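PDB 1W07: peroxisomal acyl-coenzyme A oxidase 1 from Arabidopsis thaliana, which oxidises long- and medium-chain acyl-CoAs to 2-trans-enoyl-CoAs with FAD as cofactor, passing the electrons to oxygen to give hydrogen peroxide in peroxisomal beta-oxidation. Local coordinates for residues N332-F346 and Q551-L563. The protein carries 1 engineered substitution. Numbering follows the deposited sequence.
Sequences NRLFPLLASAYAFRF and QLNNLCYIYALYL. With FAD (flavin-adenine dinucleotide), chain C.
P336 sets CB and CG over one face of the Y562 ring, the two side chains crossing at about a right angle, with CB 3.6 Å from the ring centroid and nearly on the normal, in the first of three CH-pi contacts between these crossing helices. In the second, the CB of A343 stands over the centre of the Y559 ring, 4.0 Å from its centroid. The third is reversed: here helix 551-563 supplies the methyl, L555 CD1, above one face of Y342, while L552 CD2 meets the same ring obliquely and reaches the edge of F346.

Aliphatic packing fills the middle, where a small residue permits close approach. The methyl of A339 fits against I558 CG2 at 3.7 Å and comes within 3.4 Å of the backbone O of L555, and the helix axes pass 8.3 Å apart at -111°. Y559, with CG swung opposite its own backbone N (chi1 -180°), enters as a knob among A339, S340, A343 and F344. S340 OG lies in the ring plane at its edge; that hydroxyl is already engaged, donating to P336 O at 2.8 Å, and S340 N reaches the same oxygen from the opposite face.

No direct hydrogen bond joins the helices, but one water links N332 O to Y562 OH, 2.7 Å from each. A leucine in place of Y562 would probably break this bridge and deprive P336 of the flat surface it rests on.

Next to this end, R333 turns away to make two weak bonds from NH1 to the ribose hydroxyls of FAD, its NE being paired with E394. The interface is a steep crossing of two buried helices, with one knob-into-hole, Y559, joining the C-alpha1 helical domain that binds FAD to the C-terminal helical domain of an acyl-CoA oxidase.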
loop_
_atom_site.group_PDB
_atom_site.type_symbol
_atom_site.label_atom_id
_atom_site.label_comp_id
_atom_site.label_asym_id
_atom_site.label_seq_id
_atom_site.Cartn_x
_atom_site.Cartn_y
_atom_site.Cartn_z
ATOM N N ASN B 332 -4.281 8.321 16.286
ATOM C CA ASN B 332 -4.993 7.053 16.135
ATOM C C ASN B 332 -4.453 6.247 14.957
ATOM O O ASN B 332 -4.615 5.031 14.902
ATOM C CB ASN B 332 -6.487 7.319 15.937
ATOM C CG ASN B 332 -7.314 6.044 15.938
ATOM O OD1 ASN B 332 -7.243 5.250 16.875
ATOM N ND2 ASN B 332 -8.098 5.840 14.882
ATOM N N ARG B 333 -3.807 6.924 14.016
ATOM C CA ARG B 333 -3.247 6.231 12.854
ATOM C C ARG B 333 -1.769 5.872 13.070
ATOM O O ARG B 333 -1.301 4.810 12.636
ATOM C CB ARG B 333 -3.386 7.117 11.604
ATOM C CG ARG B 333 -4.839 7.346 11.162
ATOM C CD ARG B 333 -4.983 8.623 10.333
ATOM N NE ARG B 333 -4.310 8.528 9.045
ATOM C CZ ARG B 333 -4.068 9.567 8.248
ATOM N NH1 ARG B 333 -4.440 10.791 8.608
ATOM N NH2 ARG B 333 -3.453 9.388 7.083
ATOM N N LEU B 334 -1.053 6.748 13.768
ATOM C CA LEU B 334 0.377 6.577 14.007
ATOM C C LEU B 334 0.769 5.835 15.277
ATOM O O LEU B 334 1.605 4.939 15.233
ATOM C CB LEU B 334 1.043 7.959 14.013
ATOM C CG LEU B 334 2.522 8.053 14.430
ATOM C CD1 LEU B 334 3.409 7.380 13.397
ATOM C CD2 LEU B 334 2.892 9.520 14.573
ATOM N N PHE B 335 0.172 6.217 16.409
ATOM C CA PHE B 335 0.515 5.592 17.681
ATOM C C PHE B 335 0.294 4.079 17.737
ATOM O O PHE B 335 1.061 3.371 18.386
ATOM C CB PHE B 335 -0.216 6.304 18.824
ATOM C CG PHE B 335 0.284 7.713 19.076
ATOM C CD1 PHE B 335 -0.319 8.499 20.057
ATOM C CD2 PHE B 335 1.345 8.255 18.346
ATOM C CE1 PHE B 335 0.121 9.795 20.306
ATOM C CE2 PHE B 335 1.801 9.565 18.589
ATOM C CZ PHE B 335 1.179 10.332 19.576
ATOM N N PRO B 336 -0.754 3.565 17.072
ATOM C CA PRO B 336 -0.942 2.110 17.103
ATOM C C PRO B 336 0.239 1.449 16.370
ATOM O O PRO B 336 0.672 0.354 16.734
ATOM C CB PRO B 336 -2.279 1.926 16.381
ATOM C CG PRO B 336 -3.037 3.186 16.772
ATOM C CD PRO B 336 -1.965 4.242 16.580
ATOM N N LEU B 337 0.782 2.118 15.350
ATOM C CA LEU B 337 1.931 1.563 14.612
ATOM C C LEU B 337 3.215 1.642 15.443
ATOM O O LEU B 337 4.090 0.765 15.366
ATOM C CB LEU B 337 2.117 2.309 13.296
ATOM C CG LEU B 337 0.926 2.234 12.319
ATOM C CD1 LEU B 337 1.311 2.962 11.050
ATOM C CD2 LEU B 337 0.561 0.780 12.030
ATOM N N LEU B 338 3.339 2.704 16.228
ATOM C CA LEU B 338 4.487 2.852 17.113
ATOM C C LEU B 338 4.371 1.740 18.149
ATOM O O LEU B 338 5.336 1.052 18.443
ATOM C CB LEU B 338 4.445 4.223 17.789
ATOM C CG LEU B 338 5.397 4.437 18.968
ATOM C CD1 LEU B 338 6.854 4.245 18.537
ATOM C CD2 LEU B 338 5.162 5.838 19.513
ATOM N N ALA B 339 3.179 1.546 18.695
ATOM C CA ALA B 339 2.979 0.481 19.684
ATOM C C ALA B 339 3.279 -0.905 19.082
ATOM O O ALA B 339 3.875 -1.764 19.748
ATOM C CB ALA B 339 1.548 0.514 20.222
ATOM N N SER B 340 2.870 -1.112 17.824
ATOM C CA SER B 340 3.080 -2.381 17.113
ATOM C C SER B 340 4.557 -2.642 16.856
ATOM O O SER B 340 4.995 -3.793 16.846
ATOM C CB SER B 340 2.338 -2.395 15.767
ATOM O OG SER B 340 0.924 -2.355 15.911
ATOM N N ALA B 341 5.323 -1.583 16.619
ATOM C CA ALA B 341 6.755 -1.754 16.394
ATOM C C ALA B 341 7.363 -2.395 17.642
ATOM O O ALA B 341 8.077 -3.387 17.543
ATOM C CB ALA B 341 7.419 -0.401 16.104
ATOM N N TYR B 342 7.078 -1.844 18.821
ATOM C CA TYR B 342 7.619 -2.437 20.046
ATOM C C TYR B 342 7.008 -3.823 20.294
ATOM O O TYR B 342 7.694 -4.761 20.699
ATOM C CB TYR B 342 7.355 -1.526 21.242
ATOM C CG TYR B 342 8.309 -0.345 21.343
ATOM C CD1 TYR B 342 8.201 0.744 20.479
ATOM C CD2 TYR B 342 9.317 -0.320 22.304
ATOM C CE1 TYR B 342 9.072 1.839 20.575
ATOM C CE2 TYR B 342 10.200 0.754 22.410
ATOM C CZ TYR B 342 10.072 1.835 21.543
ATOM O OH TYR B 342 10.928 2.906 21.645
ATOM N N ALA B 343 5.713 -3.951 20.044
ATOM C CA ALA B 343 5.054 -5.228 20.228
ATOM C C ALA B 343 5.724 -6.323 19.381
ATOM O O ALA B 343 5.970 -7.431 19.873
ATOM C CB ALA B 343 3.583 -5.105 19.878
ATOM N N PHE B 344 6.029 -6.017 18.120
ATOM C CA PHE B 344 6.662 -6.987 17.218
ATOM C C PHE B 344 8.110 -7.233 17.598
ATOM O O PHE B 344 8.644 -8.321 17.392
ATOM C CB PHE B 344 6.576 -6.527 15.761
ATOM C CG PHE B 344 5.169 -6.397 15.237
ATOM C CD1 PHE B 344 4.082 -6.933 15.935
ATOM C CD2 PHE B 344 4.939 -5.762 14.022
ATOM C CE1 PHE B 344 2.788 -6.832 15.420
ATOM C CE2 PHE B 344 3.666 -5.659 13.500
ATOM C CZ PHE B 344 2.579 -6.195 14.200
ATOM N N ARG B 345 8.760 -6.221 18.157
ATOM C CA ARG B 345 10.142 -6.369 18.620
ATOM C C ARG B 345 10.174 -7.409 19.780
ATOM O O ARG B 345 10.972 -8.353 19.777
ATOM C CB ARG B 345 10.628 -5.004 19.126
ATOM C CG ARG B 345 12.109 -4.902 19.402
ATOM C CD ARG B 345 12.867 -5.018 18.105
ATOM N NE ARG B 345 14.246 -4.586 18.250
ATOM C CZ ARG B 345 15.055 -4.364 17.221
ATOM N NH1 ARG B 345 14.615 -4.530 15.974
ATOM N NH2 ARG B 345 16.305 -3.983 17.436
ATOM N N PHE B 346 9.288 -7.235 20.762
ATOM C CA PHE B 346 9.229 -8.140 21.912
ATOM C C PHE B 346 8.779 -9.557 21.515
ATOM O O PHE B 346 9.318 -10.555 22.015
ATOM C CB PHE B 346 8.299 -7.546 22.983
ATOM C CG PHE B 346 8.787 -6.219 23.544
ATOM C CD1 PHE B 346 7.884 -5.231 23.934
ATOM C CD2 PHE B 346 10.152 -5.950 23.656
ATOM C CE1 PHE B 346 8.333 -3.993 24.419
ATOM C CE2 PHE B 346 10.618 -4.721 24.138
ATOM C CZ PHE B 346 9.701 -3.736 24.519
ATOM N N GLN B 551 6.289 3.966 29.875
ATOM C CA GLN B 551 5.986 4.219 28.474
ATOM C C GLN B 551 5.716 2.913 27.730
ATOM O O GLN B 551 4.862 2.876 26.858
ATOM C CB GLN B 551 7.119 5.008 27.814
ATOM C CG GLN B 551 7.207 6.438 28.315
ATOM C CD GLN B 551 5.861 7.129 28.285
ATOM O OE1 GLN B 551 5.213 7.203 27.240
ATOM N NE2 GLN B 551 5.424 7.635 29.436
ATOM N N LEU B 552 6.430 1.843 28.071
ATOM C CA LEU B 552 6.192 0.553 27.428
ATOM C C LEU B 552 4.789 0.063 27.802
ATOM O O LEU B 552 4.098 -0.579 27.004
ATOM C CB LEU B 552 7.241 -0.473 27.869
ATOM C CG LEU B 552 8.663 -0.189 27.372
ATOM C CD1 LEU B 552 9.625 -1.233 27.925
ATOM C CD2 LEU B 552 8.672 -0.195 25.846
ATOM N N ASN B 553 4.365 0.381 29.021
ATOM C CA ASN B 553 3.042 -0.008 29.500
ATOM C C ASN B 553 1.999 0.715 28.656
ATOM O O ASN B 553 1.006 0.120 28.227
ATOM C CB ASN B 553 2.878 0.361 30.976
ATOM C CG ASN B 553 1.611 -0.207 31.576
ATOM O OD1 ASN B 553 1.582 -1.346 32.043
ATOM N ND2 ASN B 553 0.544 0.578 31.544
ATOM N N ASN B 554 2.227 2.001 28.407
ATOM C CA ASN B 554 1.303 2.778 27.578
ATOM C C ASN B 554 1.149 2.126 26.201
ATOM O O ASN B 554 0.043 1.903 25.734
ATOM C CB ASN B 554 1.807 4.228 27.392
ATOM C CG ASN B 554 1.694 5.081 28.654
ATOM O OD1 ASN B 554 0.794 4.889 29.477
ATOM N ND2 ASN B 554 2.584 6.061 28.783
ATOM N N LEU B 555 2.273 1.835 25.551
ATOM C CA LEU B 555 2.251 1.227 24.226
ATOM C C LEU B 555 1.603 -0.157 24.262
ATOM O O LEU B 555 0.821 -0.508 23.376
ATOM C CB LEU B 555 3.675 1.130 23.662
ATOM C CG LEU B 555 4.415 2.456 23.429
ATOM C CD1 LEU B 555 5.852 2.184 22.935
ATOM C CD2 LEU B 555 3.618 3.298 22.426
ATOM N N CYS B 556 1.914 -0.938 25.294
ATOM C CA CYS B 556 1.346 -2.271 25.428
ATOM C C CYS B 556 -0.165 -2.233 25.362
ATOM O O CYS B 556 -0.769 -3.001 24.613
ATOM C CB CYS B 556 1.768 -2.924 26.750
ATOM S SG CYS B 556 1.001 -4.537 27.090
ATOM N N TYR B 557 -0.791 -1.352 26.143
ATOM C CA TYR B 557 -2.243 -1.300 26.139
ATOM C C TYR B 557 -2.850 -0.562 24.959
ATOM O O TYR B 557 -4.026 -0.763 24.642
ATOM C CB TYR B 557 -2.766 -0.777 27.484
ATOM C CG TYR B 557 -2.503 -1.774 28.581
ATOM C CD1 TYR B 557 -1.316 -1.731 29.316
ATOM C CD2 TYR B 557 -3.376 -2.843 28.802
ATOM C CE1 TYR B 557 -1.003 -2.734 30.233
ATOM C CE2 TYR B 557 -3.064 -3.847 29.719
ATOM C CZ TYR B 557 -1.884 -3.793 30.422
ATOM O OH TYR B 557 -1.566 -4.833 31.267
ATOM N N ILE B 558 -2.056 0.283 24.306
ATOM C CA ILE B 558 -2.508 0.972 23.099
ATOM C C ILE B 558 -2.646 -0.114 22.026
ATOM O O ILE B 558 -3.632 -0.153 21.296
ATOM C CB ILE B 558 -1.470 2.018 22.580
ATOM C CG1 ILE B 558 -1.595 3.327 23.365
ATOM C CG2 ILE B 558 -1.666 2.246 21.061
ATOM C CD1 ILE B 558 -0.570 4.386 22.967
ATOM N N TYR B 559 -1.651 -0.991 21.929
ATOM C CA TYR B 559 -1.685 -2.075 20.938
ATOM C C TYR B 559 -2.944 -2.943 21.149
ATOM O O TYR B 559 -3.744 -3.153 20.229
ATOM C CB TYR B 559 -0.406 -2.932 21.059
ATOM C CG TYR B 559 -0.312 -4.093 20.076
ATOM C CD1 TYR B 559 -0.146 -3.879 18.700
ATOM C CD2 TYR B 559 -0.473 -5.402 20.513
ATOM C CE1 TYR B 559 -0.156 -4.958 17.781
ATOM C CE2 TYR B 559 -0.491 -6.476 19.617
ATOM C CZ TYR B 559 -0.335 -6.261 18.269
ATOM O OH TYR B 559 -0.353 -7.355 17.424
ATOM N N ALA B 560 -3.129 -3.417 22.376
ATOM C CA ALA B 560 -4.267 -4.259 22.714
ATOM C C ALA B 560 -5.616 -3.568 22.518
ATOM O O ALA B 560 -6.508 -4.103 21.854
ATOM C CB ALA B 560 -4.133 -4.755 24.152
ATOM N N LEU B 561 -5.769 -2.381 23.087
ATOM C CA LEU B 561 -7.027 -1.653 22.973
ATOM C C LEU B 561 -7.321 -1.229 21.543
ATOM O O LEU B 561 -8.484 -1.102 21.160
ATOM C CB LEU B 561 -7.020 -0.430 23.890
ATOM C CG LEU B 561 -6.884 -0.723 25.390
ATOM C CD1 LEU B 561 -6.921 0.578 26.189
ATOM C CD2 LEU B 561 -8.013 -1.648 25.814
ATOM N N TYR B 562 -6.275 -1.003 20.749
ATOM C CA TYR B 562 -6.471 -0.625 19.357
ATOM C C TYR B 562 -7.044 -1.806 18.585
ATOM O O TYR B 562 -7.965 -1.648 17.785
ATOM C CB TYR B 562 -5.146 -0.201 18.719
ATOM C CG TYR B 562 -5.297 0.098 17.250
ATOM C CD1 TYR B 562 -5.968 1.244 16.828
ATOM C CD2 TYR B 562 -4.808 -0.777 16.283
ATOM C CE1 TYR B 562 -6.152 1.512 15.484
ATOM C CE2 TYR B 562 -4.981 -0.517 14.927
ATOM C CZ TYR B 562 -5.656 0.631 14.539
ATOM O OH TYR B 562 -5.855 0.910 13.206
ATOM N N LEU B 563 -6.490 -2.991 18.821
ATOM C CA LEU B 563 -6.967 -4.194 18.134
ATOM C C LEU B 563 -8.376 -4.542 18.605
ATOM O O LEU B 563 -9.214 -4.986 17.817
ATOM C CB LEU B 563 -6.024 -5.374 18.389
ATOM C CG LEU B 563 -4.642 -5.369 17.703
ATOM C CD1 LEU B 563 -3.880 -6.637 18.083
ATOM C CD2 LEU B 563 -4.811 -5.294 16.189
HETATM P PA FAD C . -1.388 18.045 5.210
HETATM O O1A FAD C . -2.683 18.753 5.093
HETATM O O2A FAD C . -0.205 18.796 5.688
HETATM O O5B FAD C . -1.606 16.736 6.121
HETATM C C5B FAD C . -0.503 15.956 6.591
HETATM C C4B FAD C . -0.975 15.007 7.697
HETATM O O4B FAD C . -1.642 15.822 8.683
HETATM C C3B FAD C . -2.026 14.029 7.164
HETATM O O3B FAD C . -2.043 12.851 7.976
HETATM C C2B FAD C . -3.317 14.827 7.343
HETATM O O2B FAD C . -4.420 13.929 7.489
HETATM C C1B FAD C . -3.032 15.455 8.710
HETATM N N9A FAD C . -3.869 16.653 8.934
HETATM C C8A FAD C . -3.687 17.849 8.371
HETATM N N7A FAD C . -4.609 18.700 8.814
HETATM C C5A FAD C . -5.381 18.042 9.677
HETATM C C6A FAD C . -6.479 18.412 10.443
HETATM N N6A FAD C . -6.932 19.660 10.419
HETATM N N1A FAD C . -7.069 17.451 11.274
HETATM C C2A FAD C . -6.541 16.154 11.315
HETATM N N3A FAD C . -5.497 15.840 10.567
HETATM C C4A FAD C . -4.913 16.740 9.760
HETATM N N1 FAD C . -1.143 21.423 -5.756
HETATM C C2 FAD C . -1.356 22.464 -6.669
HETATM O O2 FAD C . -1.511 23.613 -6.266
HETATM N N3 FAD C . -1.340 22.180 -8.041
HETATM C C4 FAD C . -1.099 20.874 -8.491
HETATM O O4 FAD C . -1.080 20.637 -9.697
HETATM C C4X FAD C . -0.886 19.849 -7.577
HETATM N N5 FAD C . -0.582 18.554 -8.019
HETATM C C5X FAD C . -0.333 17.521 -7.106
HETATM C C6 FAD C . 0.101 16.277 -7.555
HETATM C C7 FAD C . 0.497 15.304 -6.639
HETATM C C7M FAD C . 1.016 13.962 -7.160
HETATM C C8 FAD C . 0.448 15.572 -5.270
HETATM C C8M FAD C . 0.919 14.543 -4.236
HETATM C C9 FAD C . -0.004 16.811 -4.827
HETATM C C9A FAD C . -0.395 17.792 -5.738
HETATM N N10 FAD C . -0.753 19.072 -5.296
HETATM C C10 FAD C . -0.915 20.119 -6.214
HETATM C "C1'" FAD C . -0.878 19.364 -3.847
HETATM C "C2'" FAD C . -2.194 18.760 -3.342
HETATM O "O2'" FAD C . -3.275 19.217 -4.161
HETATM C "C3'" FAD C . -2.519 19.073 -1.878
HETATM O "O3'" FAD C . -2.544 20.489 -1.676
HETATM C "C4'" FAD C . -1.519 18.444 -0.906
HETATM O "O4'" FAD C . -1.174 17.115 -1.305
HETATM C "C5'" FAD C . -2.117 18.410 0.500
HETATM O "O5'" FAD C . -1.296 17.607 1.348
HETATM P P FAD C . -0.471 18.258 2.563
HETATM O O1P FAD C . 0.959 17.953 2.337
HETATM O O2P FAD C . -0.880 19.671 2.725
HETATM O O3P FAD C . -1.012 17.377 3.796
HETATM O O HOH W 1 -5.916 3.579 13.088
#